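Local atomic coordinates of tRNA-5-methyluridine(54) 2-sulfurtransferase (Pyrococcus horikoshii, PDB entry 3VRH), a protein that catalyses the ATP-dependent 2-thiolation of 5-methyluridine 54 in the T loop of tRNA, a modification that stabilises tRNA against heat. Residues K42-D47 and L70-E75; I79-S84 and V108-I113; E160-L165 and D230-L235. All coordinates share one frame; numbering follows the deposited sequence.

In the fold
The three contacts follow one another along the chain, their centres about 28 to 29 Å apart. Contacts 1 and 2 both draw on strand 73-80 of the central sheet of the PP-loop domain: contact 1 at the start of the strand, where the loop after helix 23-40 packs, and contact 2 at its end, beside the edge strand 105-109. Contact 2 contains the ATP-binding I79 and lies close to a ligand of the iron-sulfur cluster. Contact 3 leaves the sheet and joins helices 157-169 and 228-241, on the other side of the chain's centre from contact 1; it lies at the dimer interface and near the bicine pocket, whereas contacts 1 and 2 lie within one subunit.

Contact 1 (K42-D47 and L70-E75); sequences KLLTKD and LGYNIE
K46 lays its aliphatic chain across the ring of Y72, the two side chains crossing at about a right angle. K46 CD sits over the middle of one face, 3.8 Å from the centroid of the Y72 ring and only 7° off the normal, a well-centred CH-pi contact. The bend at chi2 (85°) places CD over the ring, and a second bend at chi3 turns the chain on toward L70, leaving K46 NZ 4.6 Å from the centroid of the Y72 ring in an off-centre cation-pi arrangement. From there K46 NZ gives a 3.1 Å hydrogen bond to L70 O, reaching that carbonyl 33° out of its plane. The closer packing is on the inner side, where L44 CB approaches Y72 CE2 obliquely at 3.7 Å; L44 is buried, and I38 of helix 23-40 and I50 of strand 49-53 touch both residues. The lysine meets the turn between helix 58-69 and strand 73-80 of the PP-loop domain, and its bond to L70 O lies where that helix gives way to a Schellman motif at G71. G71 has the positive phi of that motif, a backbone shape in which a beta carbon would crowd the preceding carbonyl oxygen. On the solvent side the link is looser: T45 and K46 are exposed, and a water accepts from N73 N at 2.9 Å while giving only a weak bond to K46 O.

Contact 2 (I79-S84 and V108-I113); sequences INLGIS and VRIKEI
With its CG anti to the backbone N (chi1 177°), N80 holds its amide beside the side chain of R109, while the CG1 of I110, turned anti to its own carbonyl carbon (chi1 -80°), sends CD1 back toward I79. The first pair meets on one face of the sheet: N80 ND2 lies 3.6 Å from R109 CD, with the amide and guanidinium planes 50° apart. E91 of helix 87-101 serves both, accepting a hydrogen bond from N80 ND2 on OE1 and forming a salt bridge with R109 NH2 through OE2; R109 NH1 also pairs with E112, which should help to fix the guanidinium. Beneath them the backbones run parallel, N80 N donating to V108 O at 2.8 Å and I110 N to N80 O at 2.9 Å. The first bond joins the two strands of a beta-alpha-beta unit, strand 73-80, helix 87-101 and strand 105-109, in the PP-loop fold; the second ties the end of strand 73-80 to the first residue of helix 110-114, for which R109 is the N-cap. On the first strand, N80 OD1 accepts from G82 N at 2.8 Å, an Asx turn where the strand ends. A water gives a proton to the same oxygen and accepts from K111 N, bridging turn and helix. G82 has positive phi, and a beta carbon here would clash with K111 CB. On the side of I79 the contact between the segments is apolar: I79 CG2 meets I110 CD1 at 3.6 Å, and L81 CD2 reaches the same methyl, its side chain alongside that of I110. K135 and C131 of helix 127-145 pack on I79 and L81 respectively; I79 and K135 bind ATP, and C131 is a ligand of the [4Fe-4S] cluster.

Contact 3 (E160-L165 and D230-L235); sequences EASFLL and DMKGVL
K232 NZ, gripped by two carboxylates in salt bridges to E201 and D159, ends a side chain that runs extended beyond CG past S162. On the way K232 CG lies 3.7 Å from S162 CB. The serine hydroxyl turns back to its own helix, within hydrogen-bonding geometry of the carbonyl oxygens of D158 and D159, which must share its one proton; chi1 of 69°, with OG between the backbone N and the carbonyl carbon, makes this possible. The carbon side of S162 is thus presented to the partner, and S162 CB also touches M231 CB at 3.7 Å. Here the backbones come nearest; the axes of the two short segments approach to 8.6 Å and cross at 107°, a closeness consistent with the small side chains of A161 and S162. L235 fills the next position: its CD1 presses on the backbone at S162 N and meets A161 CB at 3.8 Å. From the other helix, L165 reaches out with CG anti to its backbone N (chi1 180°). Its CG lies 3.7 Å from M231 SD, where the methionine chain, bent at chi2 and chi3, curls over it. L165 CD2 packs against V234 CG1 and L235 CG, 4.0 Å from each, and the V234 side chain crosses that of L165 at about a right angle. No hydrogen bond spans the segments, which meet by apolar packing; the salt bridge of K232 to D159 joins the same helices at one side. D159 is part of the bicine pocket, and the side chain of K232 lies about 6 Å from the bound bicine. Helix 245-256 packs against L164 and L235, while L165 of the second subunit meets L165 here and L238 of that subunit meets M231, placing the crossing at the dimer interface.

Contact 1 (K42-D47 and L70-E75)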
ATOM      1  N   LYS A  42     -15.342  17.257 -14.079  1.00 34.42           N
ATOM      2  CA  LYS A  42     -16.055  18.535 -13.959  1.00 37.11           C
ATOM      3  C   LYS A  42     -15.351  19.476 -12.970  1.00 36.79           C
ATOM      4  O   LYS A  42     -15.991  20.062 -12.081  1.00 31.18           O
ATOM      5  CB  LYS A  42     -17.507  18.303 -13.515  1.00 38.99           C
ATOM      6  CG  LYS A  42     -18.185  17.107 -14.157  1.00 40.79           C
ATOM      7  CD  LYS A  42     -18.797  17.478 -15.488  1.00 46.57           C
ATOM      8  CE  LYS A  42     -20.323  17.473 -15.398  1.00 62.00           C
ATOM      9  NZ  LYS A  42     -20.984  18.180 -16.550  1.00 66.74           N
ATOM     10  N   LEU A  43     -14.035  19.606 -13.127  1.00 29.69           N
ATOM     11  CA  LEU A  43     -13.209  20.327 -12.167  1.00 31.77           C
ATOM     12  C   LEU A  43     -13.436  21.812 -12.260  1.00 32.23           C
ATOM     13  O   LEU A  43     -13.526  22.490 -11.241  1.00 33.67           O
ATOM     14  CB  LEU A  43     -11.723  20.048 -12.423  1.00 28.78           C
ATOM     15  CG  LEU A  43     -11.337  18.581 -12.277  1.00 30.29           C
ATOM     16  CD1 LEU A  43      -9.851  18.402 -12.574  1.00 28.01           C
ATOM     17  CD2 LEU A  43     -11.691  18.109 -10.879  1.00 25.18           C
ATOM     18  N   LEU A  44     -13.525  22.301 -13.495  1.00 32.20           N
ATOM     19  CA  LEU A  44     -13.505  23.728 -13.784  1.00 36.36           C
ATOM     20  C   LEU A  44     -14.429  24.070 -14.951  1.00 41.72           C
ATOM     21  O   LEU A  44     -14.683  23.232 -15.821  1.00 38.13           O
ATOM     22  CB  LEU A  44     -12.080  24.166 -14.155  1.00 31.50           C
ATOM     23  CG  LEU A  44     -11.003  24.023 -13.075  1.00 33.49           C
ATOM     24  CD1 LEU A  44      -9.619  24.305 -13.640  1.00 30.46           C
ATOM     25  CD2 LEU A  44     -11.319  24.953 -11.891  1.00 32.82           C
ATOM     26  N   THR A  45     -14.924  25.304 -14.965  1.00 35.86           N
ATOM     27  CA  THR A  45     -15.586  25.843 -16.146  1.00 37.38           C
ATOM     28  C   THR A  45     -14.912  27.156 -16.529  1.00 41.92           C
ATOM     29  O   THR A  45     -14.314  27.835 -15.688  1.00 37.75           O
ATOM     30  CB  THR A  45     -17.096  26.084 -15.924  1.00 42.62           C
ATOM     31  OG1 THR A  45     -17.289  27.049 -14.881  1.00 40.70           O
ATOM     32  CG2 THR A  45     -17.803  24.805 -15.549  1.00 44.11           C
ATOM     33  N   LYS A  46     -15.023  27.522 -17.799  1.00 42.05           N
ATOM     34  CA  LYS A  46     -14.280  28.661 -18.321  1.00 39.23           C
ATOM     35  C   LYS A  46     -14.701  30.013 -17.733  1.00 39.43           C
ATOM     36  O   LYS A  46     -14.030  31.022 -17.933  1.00 45.19           O
ATOM     37  CB  LYS A  46     -14.375  28.684 -19.839  1.00 40.92           C
ATOM     38  CG  LYS A  46     -13.066  29.036 -20.517  1.00 48.64           C
ATOM     39  CD  LYS A  46     -12.203  27.811 -20.684  1.00 36.75           C
ATOM     40  CE  LYS A  46     -12.060  27.485 -22.152  1.00 36.96           C
ATOM     41  NZ  LYS A  46     -11.472  26.145 -22.336  1.00 37.15           N
ATOM     42  N   ASP A  47     -15.803  30.036 -16.999  1.00 44.06           N
ATOM     43  CA  ASP A  47     -16.291  31.278 -16.412  1.00 44.22           C
ATOM     44  C   ASP A  47     -15.689  31.513 -15.024  1.00 46.73           C
ATOM     45  O   ASP A  47     -15.752  32.628 -14.494  1.00 43.98           O
ATOM     46  CB  ASP A  47     -17.814  31.238 -16.305  1.00 46.36           C
ATOM     47  CG  ASP A  47     -18.300  30.073 -15.447  1.00 55.35           C
ATOM     48  OD1 ASP A  47     -18.237  28.918 -15.930  1.00 52.93           O
ATOM     49  OD2 ASP A  47     -18.731  30.306 -14.289  1.00 60.10           O
ATOM     50  N   LEU A  70      -5.021  26.839 -22.023  1.00 32.42           N
ATOM     51  CA  LEU A  70      -6.338  26.278 -22.314  1.00 31.56           C
ATOM     52  C   LEU A  70      -7.428  27.340 -22.345  1.00 35.25           C
ATOM     53  O   LEU A  70      -8.521  27.084 -22.832  1.00 36.46           O
ATOM     54  CB  LEU A  70      -6.712  25.178 -21.318  1.00 25.32           C
ATOM     55  CG  LEU A  70      -5.932  23.878 -21.502  1.00 28.07           C
ATOM     56  CD1 LEU A  70      -6.448  22.769 -20.568  1.00 29.55           C
ATOM     57  CD2 LEU A  70      -6.007  23.438 -22.956  1.00 31.20           C
ATOM     58  N   GLY A  71      -7.134  28.524 -21.822  1.00 31.02           N
ATOM     59  CA  GLY A  71      -8.093  29.609 -21.870  1.00 32.69           C
ATOM     60  C   GLY A  71      -8.850  29.880 -20.586  1.00 36.08           C
ATOM     61  O   GLY A  71      -9.880  30.540 -20.612  1.00 38.87           O
ATOM     62  N   TYR A  72      -8.346  29.387 -19.459  1.00 31.66           N
ATOM     63  CA  TYR A  72      -8.995  29.634 -18.179  1.00 27.82           C
ATOM     64  C   TYR A  72      -8.609  30.979 -17.589  1.00 31.71           C
ATOM     65  O   TYR A  72      -7.595  31.560 -17.964  1.00 33.98           O
ATOM     66  CB  TYR A  72      -8.702  28.496 -17.189  1.00 33.45           C
ATOM     67  CG  TYR A  72      -9.441  27.241 -17.567  1.00 29.32           C
ATOM     68  CD1 TYR A  72      -8.906  26.356 -18.484  1.00 31.34           C
ATOM     69  CD2 TYR A  72     -10.693  26.966 -17.038  1.00 27.88           C
ATOM     70  CE1 TYR A  72      -9.589  25.208 -18.855  1.00 32.25           C
ATOM     71  CE2 TYR A  72     -11.386  25.831 -17.402  1.00 33.24           C
ATOM     72  CZ  TYR A  72     -10.831  24.955 -18.315  1.00 29.49           C
ATOM     73  OH  TYR A  72     -11.509  23.821 -18.694  1.00 30.82           O
ATOM     74  N   ASN A  73      -9.429  31.473 -16.667  1.00 33.18           N
ATOM     75  CA  ASN A  73      -9.160  32.751 -16.015  1.00 41.41           C
ATOM     76  C   ASN A  73      -8.341  32.531 -14.745  1.00 32.09           C
ATOM     77  O   ASN A  73      -8.889  32.272 -13.677  1.00 29.74           O
ATOM     78  CB  ASN A  73     -10.471  33.490 -15.694  1.00 40.47           C
ATOM     79  CG  ASN A  73     -10.241  34.764 -14.903  1.00 42.82           C
ATOM     80  OD1 ASN A  73      -9.146  35.330 -14.921  1.00 44.14           O
ATOM     81  ND2 ASN A  73     -11.271  35.219 -14.197  1.00 46.33           N
ATOM     82  N   ILE A  74      -7.024  32.634 -14.855  1.00 29.25           N
ATOM     83  CA  ILE A  74      -6.215  32.250 -13.710  1.00 31.68           C
ATOM     84  C   ILE A  74      -5.359  33.384 -13.170  1.00 32.80           C
ATOM     85  O   ILE A  74      -4.814  34.187 -13.925  1.00 32.62           O
ATOM     86  CB  ILE A  74      -5.342  31.016 -14.010  1.00 34.85           C
ATOM     87  CG1 ILE A  74      -4.331  31.338 -15.100  1.00 36.04           C
ATOM     88  CG2 ILE A  74      -6.198  29.813 -14.436  1.00 27.11           C
ATOM     89  CD1 ILE A  74      -2.957  30.838 -14.779  1.00 32.44           C
ATOM     90  N   GLU A  75      -5.276  33.453 -11.849  1.00 25.12           N
ATOM     91  CA  GLU A  75      -4.310  34.312 -11.178  1.00 30.59           C
ATOM     92  C   GLU A  75      -3.487  33.394 -10.283  1.00 28.94           C
ATOM     93  O   GLU A  75      -3.935  32.291  -9.953  1.00 24.72           O
ATOM     94  CB  GLU A  75      -5.012  35.418 -10.378  1.00 26.27           C
ATOM     95  CG  GLU A  75      -5.948  36.285 -11.265  1.00 27.36           C
ATOM     96  CD  GLU A  75      -6.590  37.465 -10.536  1.00 32.76           C
ATOM     97  OE1 GLU A  75      -6.044  37.920  -9.513  1.00 31.16           O
ATOM     98  OE2 GLU A  75      -7.648  37.945 -11.000  1.00 40.53           O
TER
HETATM   99  O   HOH W   1     -11.865  30.151 -15.993  1.00 38.65           O

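Contact 2 (I79-S84 and V108-I113)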
ATOM      1  N   ILE A  79       3.393  31.757  -1.959  1.00 19.06           N
ATOM      2  CA  ILE A  79       3.511  31.922  -0.527  1.00 23.57           C
ATOM      3  C   ILE A  79       4.964  31.730  -0.134  1.00 26.97           C
ATOM      4  O   ILE A  79       5.493  30.613  -0.151  1.00 27.56           O
ATOM      5  CB  ILE A  79       2.583  30.953   0.230  1.00 27.63           C
ATOM      6  CG1 ILE A  79       1.125  31.275  -0.107  1.00 24.65           C
ATOM      7  CG2 ILE A  79       2.844  31.006   1.746  1.00 24.50           C
ATOM      8  CD1 ILE A  79       0.143  30.162   0.268  1.00 28.47           C
ATOM      9  N   ASN A  80       5.595  32.856   0.192  1.00 28.26           N
ATOM     10  CA  ASN A  80       7.000  32.930   0.540  1.00 27.86           C
ATOM     11  C   ASN A  80       7.190  32.455   1.993  1.00 26.29           C
ATOM     12  O   ASN A  80       6.607  33.017   2.921  1.00 23.99           O
ATOM     13  CB  ASN A  80       7.483  34.373   0.296  1.00 24.37           C
ATOM     14  CG  ASN A  80       8.937  34.597   0.693  1.00 27.94           C
ATOM     15  OD1 ASN A  80       9.400  34.117   1.727  1.00 29.24           O
ATOM     16  ND2 ASN A  80       9.660  35.341  -0.132  1.00 25.48           N
ATOM     17  N   LEU A  81       8.002  31.410   2.173  1.00 27.34           N
ATOM     18  CA  LEU A  81       8.107  30.717   3.467  1.00 28.99           C
ATOM     19  C   LEU A  81       9.021  31.428   4.459  1.00 26.15           C
ATOM     20  O   LEU A  81       9.075  31.067   5.627  1.00 26.94           O
ATOM     21  CB  LEU A  81       8.549  29.259   3.281  1.00 25.85           C
ATOM     22  CG  LEU A  81       7.743  28.458   2.257  1.00 31.09           C
ATOM     23  CD1 LEU A  81       8.191  26.985   2.232  1.00 37.26           C
ATOM     24  CD2 LEU A  81       6.247  28.585   2.536  1.00 29.19           C
ATOM     25  N   GLY A  82       9.738  32.440   3.994  1.00 27.07           N
ATOM     26  CA  GLY A  82      10.543  33.253   4.888  1.00 32.26           C
ATOM     27  C   GLY A  82      11.823  32.594   5.391  1.00 36.50           C
ATOM     28  O   GLY A  82      12.313  32.888   6.489  1.00 35.86           O
ATOM     29  N   ILE A  83      12.374  31.704   4.579  1.00 34.59           N
ATOM     30  CA  ILE A  83      13.646  31.090   4.907  1.00 35.80           C
ATOM     31  C   ILE A  83      14.802  31.914   4.339  1.00 38.86           C
ATOM     32  O   ILE A  83      14.921  32.073   3.111  1.00 36.79           O
ATOM     33  CB  ILE A  83      13.718  29.681   4.361  1.00 32.18           C
ATOM     34  CG1 ILE A  83      12.488  28.893   4.824  1.00 32.69           C
ATOM     35  CG2 ILE A  83      15.020  29.025   4.812  1.00 37.78           C
ATOM     36  CD1 ILE A  83      12.425  27.490   4.304  1.00 33.22           C
ATOM     37  N   SER A  84      15.646  32.455   5.215  1.00 41.72           N
ATOM     38  CA  SER A  84      16.720  33.313   4.727  1.00 47.20           C
ATOM     39  C   SER A  84      17.656  32.428   3.936  1.00 40.49           C
ATOM     40  O   SER A  84      17.911  31.284   4.316  1.00 45.09           O
ATOM     41  CB  SER A  84      17.444  34.026   5.861  1.00 46.03           C
ATOM     42  OG  SER A  84      17.953  33.082   6.779  1.00 56.25           O
ATOM     43  N   VAL A 108       2.229  36.497  -0.743  1.00 24.67           N
ATOM     44  CA  VAL A 108       2.136  36.545   0.705  1.00 23.18           C
ATOM     45  C   VAL A 108       3.440  36.059   1.331  1.00 25.36           C
ATOM     46  O   VAL A 108       3.879  34.917   1.100  1.00 28.03           O
ATOM     47  CB  VAL A 108       0.988  35.661   1.227  1.00 24.03           C
ATOM     48  CG1 VAL A 108       0.949  35.664   2.755  1.00 24.64           C
ATOM     49  CG2 VAL A 108      -0.337  36.132   0.661  1.00 25.94           C
ATOM     50  N   ARG A 109       4.059  36.921   2.125  1.00 22.78           N
ATOM     51  CA  ARG A 109       5.289  36.580   2.809  1.00 22.91           C
ATOM     52  C   ARG A 109       4.959  36.195   4.246  1.00 26.73           C
ATOM     53  O   ARG A 109       4.557  37.027   5.048  1.00 24.46           O
ATOM     54  CB  ARG A 109       6.257  37.754   2.767  1.00 27.28           C
ATOM     55  CG  ARG A 109       6.552  38.249   1.367  1.00 26.78           C
ATOM     56  CD  ARG A 109       8.044  38.340   1.138  1.00 31.71           C
ATOM     57  NE  ARG A 109       8.396  38.761  -0.217  1.00 30.00           N
ATOM     58  CZ  ARG A 109       9.121  39.847  -0.499  1.00 41.95           C
ATOM     59  NH1 ARG A 109       9.568  40.625   0.482  1.00 37.99           N
ATOM     60  NH2 ARG A 109       9.400  40.169  -1.761  1.00 36.00           N
ATOM     61  N   ILE A 110       5.110  34.916   4.560  1.00 26.68           N
ATOM     62  CA  ILE A 110       4.740  34.398   5.871  1.00 27.55           C
ATOM     63  C   ILE A 110       5.466  35.127   6.997  1.00 26.15           C
ATOM     64  O   ILE A 110       4.858  35.469   8.009  1.00 28.81           O
ATOM     65  CB  ILE A 110       5.004  32.891   5.940  1.00 26.75           C
ATOM     66  CG1 ILE A 110       3.859  32.139   5.243  1.00 28.71           C
ATOM     67  CG2 ILE A 110       5.176  32.440   7.365  1.00 26.35           C
ATOM     68  CD1 ILE A 110       4.090  30.619   5.150  1.00 28.89           C
ATOM     69  N   LYS A 111       6.756  35.383   6.796  1.00 24.65           N
ATOM     70  CA  LYS A 111       7.593  36.064   7.785  1.00 30.29           C
ATOM     71  C   LYS A 111       7.121  37.495   8.030  1.00 30.67           C
ATOM     72  O   LYS A 111       7.221  38.001   9.139  1.00 30.03           O
ATOM     73  CB  LYS A 111       9.045  36.097   7.308  1.00 32.25           C
ATOM     74  CG  LYS A 111      10.089  35.932   8.409  1.00 36.19           C
ATOM     75  CD  LYS A 111      10.320  37.204   9.199  1.00 39.12           C
ATOM     76  CE  LYS A 111      11.482  37.019  10.172  1.00 43.55           C
ATOM     77  NZ  LYS A 111      12.655  36.345   9.519  1.00 43.42           N
ATOM     78  N   GLU A 112       6.617  38.150   6.987  1.00 27.97           N
ATOM     79  CA  GLU A 112       6.110  39.511   7.135  1.00 29.82           C
ATOM     80  C   GLU A 112       4.796  39.587   7.921  1.00 31.06           C
ATOM     81  O   GLU A 112       4.644  40.410   8.810  1.00 35.26           O
ATOM     82  CB  GLU A 112       6.018  40.211   5.774  1.00 29.99           C
ATOM     83  CG  GLU A 112       7.397  40.460   5.173  1.00 28.89           C
ATOM     84  CD  GLU A 112       7.367  41.176   3.824  1.00 38.19           C
ATOM     85  OE1 GLU A 112       6.291  41.661   3.388  1.00 35.70           O
ATOM     86  OE2 GLU A 112       8.440  41.245   3.188  1.00 37.12           O
ATOM     87  N   ILE A 113       3.857  38.705   7.629  1.00 30.22           N
ATOM     88  CA  ILE A 113       2.557  38.794   8.273  1.00 30.82           C
ATOM     89  C   ILE A 113       2.492  38.059   9.615  1.00 37.93           C
ATOM     90  O   ILE A 113       1.675  38.395  10.465  1.00 36.51           O
ATOM     91  CB  ILE A 113       1.454  38.267   7.361  1.00 34.58           C
ATOM     92  CG1 ILE A 113       1.743  36.816   6.989  1.00 31.87           C
ATOM     93  CG2 ILE A 113       1.323  39.159   6.104  1.00 32.61           C
ATOM     94  CD1 ILE A 113       0.528  36.030   6.618  1.00 33.05           C
TER
HETATM   95  O   HOH W   2       8.120  35.353   4.205  1.00 24.34           O

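Contact 3 (E160-L165 and D230-L235)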
ATOM      1  N   GLU A 160      -0.384  11.622  -6.277  1.00 24.22           N
ATOM      2  CA  GLU A 160      -1.541  10.915  -5.729  1.00 22.46           C
ATOM      3  C   GLU A 160      -1.156   9.484  -5.302  1.00 23.99           C
ATOM      4  O   GLU A 160      -1.509   9.043  -4.215  1.00 20.58           O
ATOM      5  CB  GLU A 160      -2.698  10.873  -6.731  1.00 23.86           C
ATOM      6  CG  GLU A 160      -3.992  10.184  -6.200  1.00 25.28           C
ATOM      7  CD  GLU A 160      -4.824  11.078  -5.261  1.00 28.57           C
ATOM      8  OE1 GLU A 160      -4.250  12.010  -4.656  1.00 28.97           O
ATOM      9  OE2 GLU A 160      -6.058  10.857  -5.141  1.00 26.26           O
ATOM     10  N   ALA A 161      -0.403   8.790  -6.156  1.00 21.74           N
ATOM     11  CA  ALA A 161      -0.013   7.408  -5.903  1.00 26.22           C
ATOM     12  C   ALA A 161       0.841   7.282  -4.633  1.00 28.43           C
ATOM     13  O   ALA A 161       0.559   6.448  -3.765  1.00 21.83           O
ATOM     14  CB  ALA A 161       0.723   6.819  -7.115  1.00 22.49           C
ATOM     15  N   SER A 162       1.866   8.126  -4.533  1.00 24.93           N
ATOM     16  CA  SER A 162       2.760   8.141  -3.377  1.00 29.99           C
ATOM     17  C   SER A 162       2.068   8.577  -2.080  1.00 27.47           C
ATOM     18  O   SER A 162       2.321   8.012  -1.019  1.00 26.80           O
ATOM     19  CB  SER A 162       3.975   9.031  -3.650  1.00 28.82           C
ATOM     20  OG  SER A 162       3.588  10.379  -3.699  1.00 31.85           O
ATOM     21  N   PHE A 163       1.206   9.585  -2.177  1.00 26.66           N
ATOM     22  CA  PHE A 163       0.380  10.015  -1.055  1.00 25.77           C
ATOM     23  C   PHE A 163      -0.506   8.861  -0.620  1.00 26.75           C
ATOM     24  O   PHE A 163      -0.616   8.584   0.570  1.00 23.20           O
ATOM     25  CB  PHE A 163      -0.427  11.280  -1.429  1.00 34.64           C
ATOM     26  CG  PHE A 163      -1.796  11.394  -0.757  1.00 36.37           C
ATOM     27  CD1 PHE A 163      -1.979  12.218   0.354  1.00 43.59           C
ATOM     28  CD2 PHE A 163      -2.912  10.728  -1.278  1.00 32.11           C
ATOM     29  CE1 PHE A 163      -3.246  12.339   0.956  1.00 38.09           C
ATOM     30  CE2 PHE A 163      -4.166  10.826  -0.673  1.00 38.02           C
ATOM     31  CZ  PHE A 163      -4.333  11.634   0.442  1.00 38.32           C
ATOM     32  N   LEU A 164      -1.135   8.189  -1.589  1.00 28.69           N
ATOM     33  CA  LEU A 164      -1.944   7.005  -1.287  1.00 25.81           C
ATOM     34  C   LEU A 164      -1.145   5.896  -0.579  1.00 23.74           C
ATOM     35  O   LEU A 164      -1.582   5.385   0.424  1.00 20.23           O
ATOM     36  CB  LEU A 164      -2.611   6.424  -2.530  1.00 23.95           C
ATOM     37  CG  LEU A 164      -3.861   7.142  -3.038  1.00 33.76           C
ATOM     38  CD1 LEU A 164      -4.365   6.496  -4.325  1.00 29.67           C
ATOM     39  CD2 LEU A 164      -4.943   7.148  -1.972  1.00 33.80           C
ATOM     40  N   LEU A 165       0.012   5.537  -1.114  1.00 23.62           N
ATOM     41  CA  LEU A 165       0.819   4.458  -0.537  1.00 24.72           C
ATOM     42  C   LEU A 165       1.272   4.822   0.876  1.00 24.06           C
ATOM     43  O   LEU A 165       1.191   4.021   1.801  1.00 22.38           O
ATOM     44  CB  LEU A 165       2.033   4.175  -1.423  1.00 21.75           C
ATOM     45  CG  LEU A 165       2.951   3.065  -0.921  1.00 27.53           C
ATOM     46  CD1 LEU A 165       2.160   1.755  -0.800  1.00 24.96           C
ATOM     47  CD2 LEU A 165       4.150   2.898  -1.837  1.00 23.65           C
ATOM     48  N   ASP A 230      10.585   8.428  -1.053  1.00 45.68           N
ATOM     49  CA  ASP A 230      10.725   6.995  -0.808  1.00 46.75           C
ATOM     50  C   ASP A 230       9.598   6.256  -1.517  1.00 40.95           C
ATOM     51  O   ASP A 230       9.839   5.251  -2.189  1.00 43.67           O
ATOM     52  CB  ASP A 230      10.697   6.668   0.696  1.00 46.19           C
ATOM     53  CG  ASP A 230      12.026   6.935   1.386  1.00 55.35           C
ATOM     54  OD1 ASP A 230      13.021   7.218   0.685  1.00 52.72           O
ATOM     55  OD2 ASP A 230      12.078   6.843   2.632  1.00 59.79           O
ATOM     56  N   MET A 231       8.371   6.759  -1.364  1.00 36.31           N
ATOM     57  CA  MET A 231       7.199   6.135  -1.980  1.00 32.51           C
ATOM     58  C   MET A 231       7.284   6.201  -3.491  1.00 28.42           C
ATOM     59  O   MET A 231       6.948   5.238  -4.171  1.00 29.19           O
ATOM     60  CB  MET A 231       5.905   6.792  -1.503  1.00 30.60           C
ATOM     61  CG  MET A 231       5.745   6.846   0.007  1.00 33.98           C
ATOM     62  SD  MET A 231       5.426   5.247   0.808  1.00 44.51           S
ATOM     63  CE  MET A 231       7.075   4.724   1.287  1.00 33.58           C
ATOM     64  N   LYS A 232       7.730   7.335  -4.021  1.00 29.90           N
ATOM     65  CA  LYS A 232       7.802   7.484  -5.466  1.00 33.23           C
ATOM     66  C   LYS A 232       8.813   6.500  -6.048  1.00 35.66           C
ATOM     67  O   LYS A 232       8.578   5.940  -7.119  1.00 31.89           O
ATOM     68  CB  LYS A 232       8.122   8.929  -5.882  1.00 30.90           C
ATOM     69  CG  LYS A 232       6.949   9.895  -5.719  1.00 32.32           C
ATOM     70  CD  LYS A 232       7.342  11.336  -5.976  1.00 27.39           C
ATOM     71  CE  LYS A 232       6.095  12.244  -5.990  1.00 27.88           C
ATOM     72  NZ  LYS A 232       6.313  13.571  -6.680  1.00 27.98           N
ATOM     73  N   GLY A 233       9.914   6.269  -5.324  1.00 35.02           N
ATOM     74  CA  GLY A 233      10.972   5.376  -5.784  1.00 35.35           C
ATOM     75  C   GLY A 233      10.525   3.928  -5.790  1.00 36.66           C
ATOM     76  O   GLY A 233      10.764   3.175  -6.737  1.00 37.62           O
ATOM     77  N   VAL A 234       9.865   3.546  -4.709  1.00 37.76           N
ATOM     78  CA  VAL A 234       9.196   2.256  -4.619  1.00 40.18           C
ATOM     79  C   VAL A 234       8.202   2.069  -5.771  1.00 40.49           C
ATOM     80  O   VAL A 234       8.201   1.039  -6.447  1.00 38.69           O
ATOM     81  CB  VAL A 234       8.447   2.150  -3.284  1.00 36.60           C
ATOM     82  CG1 VAL A 234       7.397   1.083  -3.340  1.00 41.27           C
ATOM     83  CG2 VAL A 234       9.422   1.890  -2.156  1.00 45.30           C
ATOM     84  N   LEU A 235       7.368   3.080  -6.003  1.00 32.52           N
ATOM     85  CA  LEU A 235       6.344   2.984  -7.036  1.00 32.55           C
ATOM     86  C   LEU A 235       6.959   2.949  -8.430  1.00 33.79           C
ATOM     87  O   LEU A 235       6.453   2.269  -9.316  1.00 36.40           O
ATOM     88  CB  LEU A 235       5.343   4.133  -6.919  1.00 28.08           C
ATOM     89  CG  LEU A 235       4.458   4.080  -5.678  1.00 33.44           C
ATOM     90  CD1 LEU A 235       3.811   5.424  -5.461  1.00 31.11           C
ATOM     91  CD2 LEU A 235       3.403   3.020  -5.852  1.00 33.56           C
TER